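Local atomic coordinates of member of DUF4221 family (PDB entry 3S9J), a protein that is of unknown function but folds as a six-bladed beta-propeller of the DUF4221 family and carries bound sodium ions in the crystal. Residues L16-D21 against F57-Q62; S341-E346 against N353-T358. One frame throughout, in Å; residues are numbered along the deposited sequence. Where two conformers were deposited one is given.

Interaction 1: L16-D21 against F57-Q62; sequences LAFPLD and FDIENQ. With NA (sodium ion), chain C.
Phe18 and Phe57 each hold CG anti to their own carbonyl carbon (chi1 -56° in Phe18), and this brings the two rings together between neighbouring propeller blades. The rings meet obliquely, centroids 4.5 Å apart and planes at 40°. Phe57 CB lies over the face of the Phe18 ring in a CH-pi contact, 4.0 Å from its centroid, while Asp58 O sits in the ring plane at the edge, 3.4 Å from Phe18 CE1. At the far end of Phe57, Leu20 CD2 meets the ring edge, 3.7 Å from Phe57 CZ. From the turn after strand 53-58, the extended Gln62 side chain brings OE1 to Ala17 N, a hydrogen bond of 2.9 Å in which the donor is tilted 31° from the carbonyl plane. With an alanine here instead of Gln62, the N-H of Ala17 is likely to lose this acceptor. Asp58 shapes that turn as an Asx motif, OD1 accepting from Asn61 N. Blade cohesion here thus rests mainly on apolar and aromatic packing, plus one hydrogen bond between a side-chain amide oxygen and a backbone N-H on the outer edge of strand 8-19.

Interaction 2: S341-E346 against N353-T358; sequences SENNLE and NKLVFT. With NA (sodium ion), chain C; FMT (formic acid), chain K.
Ser341 pairs with Phe357 as an antiparallel non-hydrogen-bonded pair, and Phe357 CE1 lies 3.8 Å from Ser341 CB; the small serine is consistent with the close approach of the backbones, Ser341 CA to Phe357 CA 4.0 Å. Its OG accepts from Asn343 N, an ST turn that starts the chain bending off strand 337-341. Glu342 gives its N-H to Val356 O at 2.8 Å. With its chain extended beyond CG, Glu342 also reaches along the sheet to Thr358, whose OG1 donates to OE2 at 2.6 Å; Gln15 of strand 8-19 bonds to the same hydroxyl. Asn343 comes next, at the centre of an inverse gamma turn. With CG anti to the carbonyl carbon (chi1 -72°), its amide faces strand 354-364: OD1 takes Val356 N at 2.9 Å on an in-plane lone pair, almost straight at 177°, while ND2 gives to Lys354 O at 2.9 Å. Beyond it, Leu345 N donates to O1 of a formic acid molecule, probably from the crystallisation liquor. Across the contact, Asn353 OD1 binds a sodium ion. The Asn343 amide thus takes, in effect, the place of a peptide group where strand 337-341 ends, and its two bonds should hold it against flipping.

From the N terminus, strand 8-19 runs through 16-21, and the chain then builds the next blade; interaction 1 closes this loop when 57-62 returns after strand 53-58, leaving 35 residues between its segments. Interaction 2 closes far later, a short loop between strands 337-341 and 354-364. The two follow in series, neither nesting nor crossing. They meet in space because strand 8-19 pairs with strand 354-364, so the first and last parts of the chain complete one blade, a closure of the ring familiar in beta-propellers. Phe18 and Leu355 share a backbone bond there, and a sodium ion joins Asp21 O, Asn353 OD1 and Thr24 O. Interaction 1 ties this composite blade to its neighbour; interaction 2 works within it.

Interaction 1: L16-D21 against F57-Q62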
loop_
_atom_site.group_PDB
_atom_site.type_symbol
_atom_site.label_atom_id
_atom_site.label_comp_id
_atom_site.label_asym_id
_atom_site.label_seq_id
_atom_site.Cartn_x
_atom_site.Cartn_y
_atom_site.Cartn_z
ATOM N N LEU A 16 -1.426 4.814 20.144
ATOM C CA LEU A 16 -2.789 5.230 19.837
ATOM C C LEU A 16 -3.645 4.004 19.960
ATOM O O LEU A 16 -3.263 2.910 19.504
ATOM C CB LEU A 16 -2.965 5.741 18.404
ATOM C CG LEU A 16 -2.252 6.990 17.923
ATOM C CD1 LEU A 16 -2.507 7.100 16.410
ATOM C CD2 LEU A 16 -2.679 8.252 18.673
ATOM N N ALA A 17 -4.809 4.152 20.585
ATOM C CA ALA A 17 -5.725 3.020 20.742
ATOM C C ALA A 17 -7.154 3.473 20.485
ATOM O O ALA A 17 -7.650 4.384 21.157
ATOM C CB ALA A 17 -5.601 2.357 22.127
ATOM N N PHE A 18 -7.800 2.833 19.530
ATOM C CA PHE A 18 -9.174 3.118 19.188
ATOM C C PHE A 18 -10.093 1.951 19.594
ATOM O O PHE A 18 -10.071 0.877 18.969
ATOM C CB PHE A 18 -9.338 3.376 17.688
ATOM C CG PHE A 18 -8.462 4.468 17.136
ATOM C CD1 PHE A 18 -8.872 5.799 17.183
ATOM C CD2 PHE A 18 -7.266 4.162 16.496
ATOM C CE1 PHE A 18 -8.062 6.811 16.647
ATOM C CE2 PHE A 18 -6.455 5.150 15.973
ATOM C CZ PHE A 18 -6.852 6.480 16.030
ATOM N N PRO A 19 -10.948 2.166 20.592
ATOM C CA PRO A 19 -11.881 1.131 20.972
ATOM C C PRO A 19 -12.935 0.935 19.895
ATOM O O PRO A 19 -13.438 1.895 19.329
ATOM C CB PRO A 19 -12.506 1.655 22.276
ATOM C CG PRO A 19 -11.545 2.648 22.770
ATOM C CD PRO A 19 -11.006 3.307 21.539
ATOM N N LEU A 20 -13.237 -0.327 19.620
ATOM C CA LEU A 20 -14.166 -0.718 18.561
ATOM C C LEU A 20 -15.326 -1.512 19.143
ATOM O O LEU A 20 -15.307 -1.923 20.296
ATOM C CB LEU A 20 -13.422 -1.573 17.508
ATOM C CG LEU A 20 -12.079 -1.059 16.946
ATOM C CD1 LEU A 20 -11.465 -2.095 15.978
ATOM C CD2 LEU A 20 -12.229 0.329 16.228
ATOM N N ASP A 21 -16.329 -1.750 18.329
ATOM C CA ASP A 21 -17.346 -2.732 18.639
ATOM C C ASP A 21 -17.645 -3.522 17.367
ATOM O O ASP A 21 -16.846 -3.509 16.431
ATOM C CB ASP A 21 -18.598 -2.090 19.236
ATOM C CG ASP A 21 -19.372 -1.216 18.249
ATOM O OD1 ASP A 21 -19.041 -1.118 17.048
ATOM O OD2 ASP A 21 -20.349 -0.576 18.697
ATOM N N PHE A 57 -11.298 7.907 11.815
ATOM C CA PHE A 57 -10.823 7.998 13.176
ATOM C C PHE A 57 -10.152 9.343 13.453
ATOM O O PHE A 57 -9.359 9.804 12.657
ATOM C CB PHE A 57 -9.805 6.913 13.499
ATOM C CG PHE A 57 -10.377 5.511 13.574
ATOM C CD1 PHE A 57 -11.114 5.088 14.681
ATOM C CD2 PHE A 57 -10.156 4.619 12.567
ATOM C CE1 PHE A 57 -11.630 3.809 14.745
ATOM C CE2 PHE A 57 -10.632 3.330 12.642
ATOM C CZ PHE A 57 -11.353 2.901 13.725
ATOM N N ASP A 58 -10.445 9.888 14.621
ATOM C CA ASP A 58 -9.845 11.135 15.157
ATOM C C ASP A 58 -8.587 10.799 15.945
ATOM O O ASP A 58 -8.661 10.168 17.001
ATOM C CB ASP A 58 -10.894 11.791 16.025
ATOM C CG ASP A 58 -10.442 13.115 16.633
ATOM O OD1 ASP A 58 -9.219 13.394 16.704
ATOM O OD2 ASP A 58 -11.354 13.835 17.081
ATOM N N ILE A 59 -7.427 11.148 15.392
ATOM C CA ILE A 59 -6.152 10.747 15.971
ATOM C C ILE A 59 -5.898 11.414 17.326
ATOM O O ILE A 59 -5.574 10.732 18.318
ATOM C CB ILE A 59 -4.997 10.967 14.977
ATOM C CG1 ILE A 59 -5.078 9.938 13.827
ATOM C CG2 ILE A 59 -3.640 10.830 15.712
ATOM C CD1 ILE A 59 -4.264 10.309 12.599
ATOM N N GLU A 60 -6.088 12.733 17.393
ATOM C CA GLU A 60 -5.854 13.493 18.626
ATOM C C GLU A 60 -6.715 12.950 19.760
ATOM O O GLU A 60 -6.253 12.832 20.872
ATOM C CB GLU A 60 -6.182 14.982 18.381
ATOM C CG GLU A 60 -6.039 15.898 19.609
ATOM C CD GLU A 60 -6.745 17.280 19.458
ATOM O OE1 GLU A 60 -7.396 17.583 18.417
ATOM O OE2 GLU A 60 -6.657 18.064 20.430
ATOM N N ASN A 61 -7.979 12.631 19.463
ATOM C CA ASN A 61 -8.939 12.240 20.479
ATOM C C ASN A 61 -9.125 10.723 20.625
ATOM O O ASN A 61 -9.876 10.262 21.484
ATOM C CB ASN A 61 -10.277 12.955 20.211
ATOM C CG ASN A 61 -10.163 14.459 20.398
ATOM O OD1 ASN A 61 -9.695 14.910 21.447
ATOM N ND2 ASN A 61 -10.551 15.217 19.394
ATOM N N GLN A 62 -8.351 9.959 19.859
ATOM C CA GLN A 62 -8.380 8.490 19.892
ATOM C C GLN A 62 -9.792 7.897 19.940
ATOM O O GLN A 62 -10.115 7.088 20.816
ATOM C CB GLN A 62 -7.512 7.966 21.031
ATOM C CG GLN A 62 -6.060 8.444 20.878
ATOM C CD GLN A 62 -5.094 7.831 21.875
ATOM O OE1 GLN A 62 -5.065 6.630 22.076
ATOM N NE2 GLN A 62 -4.291 8.668 22.494
HETATM NA NA NA C . -15.022 -4.889 15.818
HETATM O O HOH W 1 -13.062 -6.197 15.327
HETATM O O HOH W 2 -16.447 -6.095 13.905
#

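Interaction 2: S341-E346 against N353-T358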
loop_
_atom_site.group_PDB
_atom_site.type_symbol
_atom_site.label_atom_id
_atom_site.label_comp_id
_atom_site.label_asym_id
_atom_site.label_seq_id
_atom_site.Cartn_x
_atom_site.Cartn_y
_atom_site.Cartn_z
ATOM N N SER A 341 0.720 -0.721 13.395
ATOM C CA SER A 341 -0.284 -1.391 14.220
ATOM C C SER A 341 0.309 -2.506 15.033
ATOM O O SER A 341 1.255 -3.214 14.578
ATOM C CB SER A 341 -1.413 -1.957 13.354
ATOM O OG SER A 341 -2.344 -2.718 14.102
ATOM N N GLU A 342 -0.277 -2.712 16.216
ATOM C CA GLU A 342 0.044 -3.876 17.074
ATOM C C GLU A 342 -1.042 -4.952 17.038
ATOM O O GLU A 342 -1.088 -5.812 17.913
ATOM C CB GLU A 342 0.347 -3.420 18.516
ATOM C CG GLU A 342 1.712 -2.731 18.603
ATOM C CD GLU A 342 2.380 -2.774 19.976
ATOM O OE1 GLU A 342 2.023 -3.625 20.828
ATOM O OE2 GLU A 342 3.288 -1.938 20.191
ATOM N N ASN A 343 -1.929 -4.911 16.047
ATOM C CA ASN A 343 -3.015 -5.887 15.936
ATOM C C ASN A 343 -2.550 -7.181 15.232
ATOM O O ASN A 343 -3.153 -7.626 14.278
ATOM C CB ASN A 343 -4.209 -5.299 15.219
ATOM C CG ASN A 343 -4.929 -4.305 16.075
ATOM O OD1 ASN A 343 -4.469 -3.183 16.201
ATOM N ND2 ASN A 343 -6.039 -4.717 16.692
ATOM N N ASN A 344 -1.460 -7.736 15.750
ATOM C CA ASN A 344 -0.960 -9.078 15.389
ATOM C C ASN A 344 -1.595 -10.061 16.369
ATOM O O ASN A 344 -1.510 -9.872 17.583
ATOM C CB ASN A 344 0.557 -9.057 15.527
ATOM C CG ASN A 344 1.227 -10.348 15.071
ATOM O OD1 ASN A 344 0.852 -11.422 15.548
ATOM N ND2 ASN A 344 2.217 -10.238 14.176
ATOM N N LEU A 345 -2.251 -11.091 15.823
ATOM C CA LEU A 345 -2.967 -12.085 16.611
ATOM C C LEU A 345 -2.090 -12.735 17.697
ATOM O O LEU A 345 -2.601 -13.203 18.720
ATOM C CB LEU A 345 -3.518 -13.145 15.642
ATOM C CG LEU A 345 -4.493 -14.193 16.160
ATOM C CD1 LEU A 345 -5.715 -13.524 16.727
ATOM C CD2 LEU A 345 -4.873 -15.147 15.035
ATOM N N GLU A 346 -0.768 -12.766 17.488
ATOM C CA GLU A 346 0.140 -13.410 18.442
ATOM C C GLU A 346 0.723 -12.425 19.480
ATOM O O GLU A 346 1.423 -12.820 20.398
ATOM C CB GLU A 346 1.218 -14.219 17.678
ATOM C CG GLU A 346 0.575 -15.273 16.749
ATOM C CD GLU A 346 1.542 -16.346 16.251
ATOM O OE1 GLU A 346 2.660 -16.425 16.777
ATOM O OE2 GLU A 346 1.176 -17.116 15.336
ATOM N N ASN A 353 -11.172 -5.888 19.473
ATOM C CA ASN A 353 -11.986 -4.648 19.582
ATOM C C ASN A 353 -11.209 -3.445 20.065
ATOM O O ASN A 353 -11.759 -2.527 20.661
ATOM C CB ASN A 353 -13.246 -4.908 20.381
ATOM C CG ASN A 353 -14.327 -5.567 19.516
ATOM O OD1 ASN A 353 -14.578 -5.164 18.363
ATOM N ND2 ASN A 353 -14.909 -6.611 20.032
ATOM N N LYS A 354 -9.908 -3.454 19.809
ATOM C CA LYS A 354 -9.075 -2.283 20.024
ATOM C C LYS A 354 -8.064 -2.173 18.891
ATOM O O LYS A 354 -7.198 -3.036 18.741
ATOM C CB LYS A 354 -8.354 -2.384 21.366
ATOM C CG LYS A 354 -7.812 -1.070 21.916
ATOM C CD LYS A 354 -8.790 -0.340 22.866
ATOM C CE LYS A 354 -9.105 -1.070 24.195
ATOM N NZ LYS A 354 -7.984 -1.133 25.166
ATOM N N LEU A 355 -8.192 -1.136 18.074
ATOM C CA LEU A 355 -7.208 -0.861 17.020
ATOM C C LEU A 355 -6.059 -0.066 17.615
ATOM O O LEU A 355 -6.237 1.044 18.101
ATOM C CB LEU A 355 -7.815 -0.137 15.835
ATOM C CG LEU A 355 -6.893 0.295 14.715
ATOM C CD1 LEU A 355 -6.226 -0.919 14.009
ATOM C CD2 LEU A 355 -7.734 1.147 13.705
ATOM N N VAL A 356 -4.868 -0.667 17.636
ATOM C CA VAL A 356 -3.724 -0.133 18.383
ATOM C C VAL A 356 -2.570 0.116 17.437
ATOM O O VAL A 356 -2.279 -0.733 16.582
ATOM C CB VAL A 356 -3.240 -1.105 19.487
ATOM C CG1 VAL A 356 -2.005 -0.577 20.217
ATOM C CG2 VAL A 356 -4.366 -1.385 20.490
ATOM N N PHE A 357 -1.938 1.271 17.597
ATOM C CA PHE A 357 -0.722 1.641 16.866
ATOM C C PHE A 357 0.343 2.133 17.803
ATOM O O PHE A 357 0.038 2.806 18.788
ATOM C CB PHE A 357 -0.995 2.777 15.859
ATOM C CG PHE A 357 -1.968 2.453 14.792
ATOM C CD1 PHE A 357 -1.539 1.898 13.587
ATOM C CD2 PHE A 357 -3.309 2.761 14.937
ATOM C CE1 PHE A 357 -2.424 1.634 12.578
ATOM C CE2 PHE A 357 -4.206 2.518 13.922
ATOM C CZ PHE A 357 -3.792 1.925 12.752
ATOM N N THR A 358 1.605 1.822 17.500
ATOM C CA THR A 358 2.720 2.432 18.183
ATOM C C THR A 358 3.369 3.459 17.255
ATOM O O THR A 358 3.576 3.188 16.073
ATOM C CB THR A 358 3.737 1.382 18.631
ATOM O OG1 THR A 358 3.110 0.538 19.604
ATOM C CG2 THR A 358 4.968 2.057 19.231
HETATM NA NA NA C . -15.022 -4.889 15.818
HETATM C C FMT K . -3.930 -10.292 13.049
HETATM O O1 FMT K . -2.849 -10.940 12.946
HETATM O O2 FMT K . -4.884 -10.403 12.264
HETATM O O HOH W 1 -13.062 -6.197 15.327
HETATM O O HOH W 2 -16.447 -6.095 13.905
#